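Local structure of glycosyl hydrolases family 2, sugar binding domain protein (6D1P) at residues Glu729-Gln734 against Val786-Ala791; Cys749-Phe754 against Arg774-Asn779. The protein probably hydrolyses O-glycosidic bonds, as a beta-glucuronidase of glycoside hydrolase family 2 from a human gut bacterium. All coordinates share one frame; numbering follows the deposited sequence.

Contact 1. Residues Glu729-Gln734 against Val786-Ala791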
loop_
_atom_site.group_PDB
_atom_site.type_symbol
_atom_site.label_atom_id
_atom_site.label_comp_id
_atom_site.label_asym_id
_atom_site.label_seq_id
_atom_site.Cartn_x
_atom_site.Cartn_y
_atom_site.Cartn_z
ATOM N N GLU A 729 -9.593 -21.712 20.369
ATOM C CA GLU A 729 -9.483 -21.026 19.089
ATOM C C GLU A 729 -8.129 -21.172 18.404
ATOM O O GLU A 729 -8.045 -20.935 17.196
ATOM C CB GLU A 729 -9.772 -19.524 19.256
ATOM C CG GLU A 729 -11.028 -19.226 20.053
ATOM C CD GLU A 729 -10.746 -18.372 21.279
ATOM O OE1 GLU A 729 -9.744 -17.615 21.272
ATOM O OE2 GLU A 729 -11.534 -18.463 22.249
ATOM N N THR A 730 -7.067 -21.523 19.126
ATOM C CA THR A 730 -5.731 -21.421 18.563
ATOM C C THR A 730 -4.879 -22.613 18.965
ATOM O O THR A 730 -5.081 -23.228 20.011
ATOM C CB THR A 730 -5.010 -20.116 18.993
ATOM O OG1 THR A 730 -4.562 -20.242 20.343
ATOM C CG2 THR A 730 -5.935 -18.894 18.896
ATOM N N ILE A 731 -3.916 -22.913 18.112
ATOM C CA ILE A 731 -2.830 -23.827 18.405
ATOM C C ILE A 731 -1.550 -23.013 18.520
ATOM O O ILE A 731 -1.341 -22.053 17.766
ATOM C CB ILE A 731 -2.710 -24.904 17.311
ATOM C CG1 ILE A 731 -3.929 -25.833 17.351
ATOM C CG2 ILE A 731 -1.397 -25.675 17.452
ATOM C CD1 ILE A 731 -4.609 -26.022 16.009
ATOM N N LEU A 732 -0.714 -23.370 19.484
ATOM C CA LEU A 732 0.588 -22.750 19.645
ATOM C C LEU A 732 1.631 -23.669 19.036
ATOM O O LEU A 732 1.725 -24.836 19.414
ATOM C CB LEU A 732 0.896 -22.484 21.121
ATOM C CG LEU A 732 2.236 -21.786 21.390
ATOM C CD1 LEU A 732 2.292 -20.440 20.644
ATOM C CD2 LEU A 732 2.502 -21.613 22.891
ATOM N N VAL A 733 2.397 -23.156 18.083
ATOM C CA VAL A 733 3.459 -23.908 17.435
ATOM C C VAL A 733 4.787 -23.344 17.916
ATOM O O VAL A 733 4.943 -22.121 18.034
ATOM C CB VAL A 733 3.333 -23.825 15.897
ATOM C CG1 VAL A 733 4.612 -24.266 15.215
ATOM C CG2 VAL A 733 2.169 -24.666 15.420
ATOM N N GLN A 734 5.743 -24.232 18.189
ATOM C CA GLN A 734 7.026 -23.854 18.763
ATOM C C GLN A 734 8.160 -24.324 17.868
ATOM O O GLN A 734 8.180 -25.481 17.435
ATOM C CB GLN A 734 7.189 -24.452 20.164
ATOM C CG GLN A 734 8.557 -24.194 20.764
ATOM C CD GLN A 734 8.721 -24.806 22.151
ATOM O OE1 GLN A 734 8.319 -24.218 23.164
ATOM N NE2 GLN A 734 9.322 -25.990 22.200
ATOM N N VAL A 786 -1.666 -20.308 15.829
ATOM C CA VAL A 786 -2.289 -20.754 14.587
ATOM C C VAL A 786 -3.794 -20.828 14.811
ATOM O O VAL A 786 -4.243 -21.369 15.823
ATOM C CB VAL A 786 -1.746 -22.124 14.146
ATOM C CG1 VAL A 786 -2.243 -22.473 12.742
ATOM C CG2 VAL A 786 -0.230 -22.128 14.192
ATOM N N ASN A 787 -4.576 -20.290 13.880
ATOM C CA ASN A 787 -6.017 -20.253 14.100
ATOM C C ASN A 787 -6.605 -21.639 13.877
ATOM O O ASN A 787 -6.343 -22.268 12.849
ATOM C CB ASN A 787 -6.705 -19.233 13.194
ATOM C CG ASN A 787 -8.167 -19.040 13.567
ATOM O OD1 ASN A 787 -9.031 -19.783 13.119
ATOM N ND2 ASN A 787 -8.441 -18.065 14.426
ATOM N N LYS A 788 -7.398 -22.109 14.847
ATOM C CA LYS A 788 -7.887 -23.485 14.818
ATOM C C LYS A 788 -8.801 -23.733 13.624
ATOM O O LYS A 788 -8.678 -24.758 12.944
ATOM C CB LYS A 788 -8.615 -23.806 16.124
ATOM C CG LYS A 788 -7.939 -24.861 16.999
ATOM C CD LYS A 788 -8.741 -25.110 18.276
ATOM C CE LYS A 788 -7.992 -26.023 19.238
ATOM N NZ LYS A 788 -8.575 -25.985 20.612
ATOM N N GLN A 789 -9.716 -22.796 13.351
ATOM C CA GLN A 789 -10.659 -22.939 12.242
ATOM C C GLN A 789 -9.962 -23.288 10.930
ATOM O O GLN A 789 -10.457 -24.117 10.156
ATOM C CB GLN A 789 -11.469 -21.651 12.071
ATOM C CG GLN A 789 -12.488 -21.373 13.175
ATOM C CD GLN A 789 -12.905 -19.905 13.213
ATOM O OE1 GLN A 789 -12.198 -19.066 13.779
ATOM N NE2 GLN A 789 -14.046 -19.587 12.597
ATOM N N HIS A 790 -8.815 -22.666 10.658
ATOM C CA HIS A 790 -8.137 -22.858 9.381
ATOM C C HIS A 790 -7.445 -24.208 9.264
ATOM O O HIS A 790 -7.087 -24.607 8.150
ATOM C CB HIS A 790 -7.115 -21.746 9.148
ATOM C CG HIS A 790 -7.720 -20.390 8.945
ATOM N ND1 HIS A 790 -7.695 -19.740 7.727
ATOM C CD2 HIS A 790 -8.345 -19.551 9.805
ATOM C CE1 HIS A 790 -8.280 -18.561 7.848
ATOM N NE2 HIS A 790 -8.683 -18.423 9.098
ATOM N N ALA A 791 -7.252 -24.916 10.372
ATOM C CA ALA A 791 -6.609 -26.221 10.316
ATOM C C ALA A 791 -7.517 -27.222 9.602
ATOM O O ALA A 791 -8.746 -27.101 9.652
ATOM C CB ALA A 791 -6.275 -26.718 11.726
#
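I731 and V786 form the antiparallel hydrogen-bonded pair at the heart of this contact, a worked example of how two strands part company at a turn. I731 N donates to V786 O at 2.8 Å, and V786 N returns a bond to I731 O at 2.6 Å. T730 and N787 follow as a non-hydrogen-bonded pair, where T730 CA approaches V786 O at 3.1 Å in a CA-H...O contact. Past the end of the paired strands, K788 N still binds E729 O at 2.7 Å, just where a type I turn from K788 to A791 leads the chain away.

The tight side carries I731, V733 and V786, all buried. V786 CG2, lying beside its own backbone N while CG1 takes the position opposite that nitrogen (chi1 -171°), meets V733 CG2 branch to branch at 3.7 Å. I731 CD1 reaches the K788 side chain at CG, also 3.7 Å away, and the two side chains cross at about a right angle.

T730 and N787 occupy the looser face; N787 ND2 comes no nearer to E729 O than 4.0 Å. E729 is exposed and its CB points away from 786-791, whereas the extended K788 chain runs past the E729 and T730 backbone, so the side-chain contact of this lysine is made by its methylenes.

Strand 730-738 is the middle of three antiparallel strands, flanked by 781-787 here and by 718-723 beyond, where I731 touches Q723 and V733 touches L721. On the turn side, the backbones of N787 and A761 are hydrogen-bonded, and H790 ND1 bonds D758.

Contact 2. Residues Cys749-Phe754 against Arg774-Asn779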
loop_
_atom_site.group_PDB
_atom_site.type_symbol
_atom_site.label_atom_id
_atom_site.label_comp_id
_atom_site.label_asym_id
_atom_site.label_seq_id
_atom_site.Cartn_x
_atom_site.Cartn_y
_atom_site.Cartn_z
ATOM N N CYS A 749 19.816 -16.613 19.634
ATOM C CA CYS A 749 18.993 -15.437 19.359
ATOM C C CYS A 749 18.616 -15.252 17.882
ATOM O O CYS A 749 18.020 -14.219 17.542
ATOM C CB CYS A 749 19.712 -14.162 19.837
ATOM S SG CYS A 749 20.172 -14.168 21.584
ATOM N N GLN A 750 18.969 -16.191 16.996
ATOM C CA GLN A 750 18.635 -16.077 15.573
ATOM C C GLN A 750 17.182 -15.676 15.372
ATOM O O GLN A 750 16.274 -16.187 16.042
ATOM C CB GLN A 750 18.860 -17.408 14.838
ATOM C CG GLN A 750 20.311 -17.831 14.615
ATOM C CD GLN A 750 20.979 -18.386 15.870
ATOM O OE1 GLN A 750 20.362 -18.478 16.949
ATOM N NE2 GLN A 750 22.253 -18.740 15.740
ATOM N N PHE A 751 16.972 -14.765 14.432
ATOM C CA PHE A 751 15.648 -14.565 13.858
ATOM C C PHE A 751 15.122 -15.865 13.269
ATOM O O PHE A 751 15.840 -16.596 12.577
ATOM C CB PHE A 751 15.680 -13.485 12.770
ATOM C CG PHE A 751 15.508 -12.101 13.301
ATOM C CD1 PHE A 751 14.287 -11.700 13.825
ATOM C CD2 PHE A 751 16.569 -11.201 13.305
ATOM C CE1 PHE A 751 14.116 -10.410 14.348
ATOM C CE2 PHE A 751 16.404 -9.924 13.795
ATOM C CZ PHE A 751 15.174 -9.523 14.326
ATOM N N ILE A 752 13.854 -16.142 13.545
ATOM C CA ILE A 752 13.150 -17.287 12.990
ATOM C C ILE A 752 11.893 -16.766 12.311
ATOM O O ILE A 752 11.257 -15.834 12.815
ATOM C CB ILE A 752 12.827 -18.326 14.086
ATOM C CG1 ILE A 752 14.111 -18.984 14.574
ATOM C CG2 ILE A 752 11.951 -19.423 13.549
ATOM C CD1 ILE A 752 13.959 -19.602 15.944
ATOM N N GLU A 753 11.560 -17.349 11.154
ATOM C CA GLU A 753 10.423 -16.949 10.332
ATOM C C GLU A 753 9.436 -18.092 10.137
ATOM O O GLU A 753 9.829 -19.224 9.867
ATOM C CB GLU A 753 10.874 -16.488 8.956
ATOM C CG GLU A 753 11.780 -15.302 9.011
ATOM C CD GLU A 753 12.255 -14.914 7.640
ATOM O OE1 GLU A 753 12.047 -15.717 6.713
ATOM O OE2 GLU A 753 12.827 -13.818 7.492
ATOM N N PHE A 754 8.153 -17.776 10.209
ATOM C CA PHE A 754 7.107 -18.758 10.027
ATOM C C PHE A 754 6.382 -18.550 8.699
ATOM O O PHE A 754 6.234 -17.427 8.212
ATOM C CB PHE A 754 6.110 -18.696 11.177
ATOM C CG PHE A 754 6.693 -19.056 12.500
ATOM C CD1 PHE A 754 6.967 -18.069 13.439
ATOM C CD2 PHE A 754 6.969 -20.386 12.816
ATOM C CE1 PHE A 754 7.493 -18.397 14.693
ATOM C CE2 PHE A 754 7.503 -20.730 14.065
ATOM C CZ PHE A 754 7.761 -19.730 15.007
ATOM N N ARG A 774 8.157 -13.037 12.114
ATOM C CA ARG A 774 9.604 -13.100 12.275
ATOM C C ARG A 774 9.992 -12.542 13.639
ATOM O O ARG A 774 9.577 -11.440 14.008
ATOM C CB ARG A 774 10.326 -12.329 11.171
ATOM C CG ARG A 774 11.822 -12.338 11.329
ATOM C CD ARG A 774 12.430 -11.382 10.345
ATOM N NE ARG A 774 12.009 -11.756 9.010
ATOM C CZ ARG A 774 11.752 -10.901 8.024
ATOM N NH1 ARG A 774 11.876 -9.588 8.202
ATOM N NH2 ARG A 774 11.374 -11.373 6.850
ATOM N N ILE A 775 10.808 -13.289 14.371
ATOM C CA ILE A 775 11.136 -12.928 15.741
ATOM C C ILE A 775 12.417 -13.650 16.124
ATOM O O ILE A 775 12.609 -14.826 15.794
ATOM C CB ILE A 775 9.953 -13.270 16.688
ATOM C CG1 ILE A 775 10.230 -12.878 18.128
ATOM C CG2 ILE A 775 9.659 -14.734 16.657
ATOM C CD1 ILE A 775 9.004 -13.046 19.028
ATOM N N GLN A 776 13.293 -12.942 16.832
ATOM C CA GLN A 776 14.475 -13.585 17.394
ATOM C C GLN A 776 14.082 -14.646 18.411
ATOM O O GLN A 776 13.127 -14.473 19.173
ATOM C CB GLN A 776 15.370 -12.558 18.067
ATOM C CG GLN A 776 16.101 -11.666 17.094
ATOM C CD GLN A 776 16.941 -10.644 17.837
ATOM O OE1 GLN A 776 17.220 -10.806 19.030
ATOM N NE2 GLN A 776 17.319 -9.576 17.148
ATOM N N ALA A 777 14.830 -15.744 18.423
ATOM C CA ALA A 777 14.571 -16.818 19.370
ATOM C C ALA A 777 14.812 -16.344 20.806
ATOM O O ALA A 777 15.625 -15.452 21.066
ATOM C CB ALA A 777 15.463 -18.012 19.054
ATOM N N ALA A 778 14.068 -16.934 21.740
ATOM C CA ALA A 778 14.156 -16.623 23.165
ATOM C C ALA A 778 14.702 -17.876 23.837
ATOM O O ALA A 778 13.955 -18.834 24.059
ATOM C CB ALA A 778 12.799 -16.229 23.729
ATOM N N ASN A 779 16.005 -17.880 24.119
ATOM C CA ASN A 779 16.707 -19.067 24.617
ATOM C C ASN A 779 16.449 -20.277 23.715
ATOM O O ASN A 779 16.057 -21.352 24.171
ATOM C CB ASN A 779 16.329 -19.357 26.077
ATOM C CG ASN A 779 16.633 -18.182 26.991
ATOM O OD1 ASN A 779 15.728 -17.554 27.543
ATOM N ND2 ASN A 779 17.918 -17.864 27.139
#
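The F751 ring carries Q776 CG over the centre of one face, 3.5 Å from the centroid and 6° off the normal, a clear CH-pi contact. I775 N lies at its edge, in plane, and R774 CG approaches ring atom CD1 obliquely at 3.6 Å. The Q776 amide stands steeply to the ring, the two planes 82° apart, with OE1 bonded to R521. At the edge of the R774 guanidinium sits E753 OE2, 2.7 Å from NE and 2.9 Å from NH2: a salt bridge whose two hydrogen bonds are both weak in angle. A bend at chi3 (-57°) brings the guanidinium alongside the extended glutamate.

Beneath these side chains the strands pair antiparallel through I752 and I775, bonded N to O both ways; just outside them, A777 N bonds Q750 O. On the face of I752 and I775, I752 CD1 also reaches A777 CB, just beyond the strand, at 3.8 Å. With the F751 ring cut back to an alanine, the Q776 methylene is likely to lose its aromatic platform and a gap to open beside R774 CG.

R774 NH2 also bridges to D82. With E753 and D82 both drawing on one guanidinium, R774 probably stays positively charged and ties this edge strand to the N-terminal part of the chain.

How the contacts relate
Contact 2 is nested along the chain inside the loop that contact 1 closes: strands 730-738 and 751-756 come first, then 774-776 and 781-787. The centres of the two contacts lie about 19 Å apart, with nearest atoms about 5 Å apart and no direct touch. Each belongs to a different antiparallel sheet, contact 1 to that of 718-723, 730-738 and 781-787, contact 2 to that of 774-776, 751-756, 793-799 and 807-811. Side chains of contact 2 reach the other sheet at residues outside contact 1: I752 and A777 touch L737, I752 and I775 touch A782, and F754 touches I784. Such facing sheets are consistent with a C-terminal beta-sandwich domain, the chain crossing between layers after 730-738, 774-776 and 781-787.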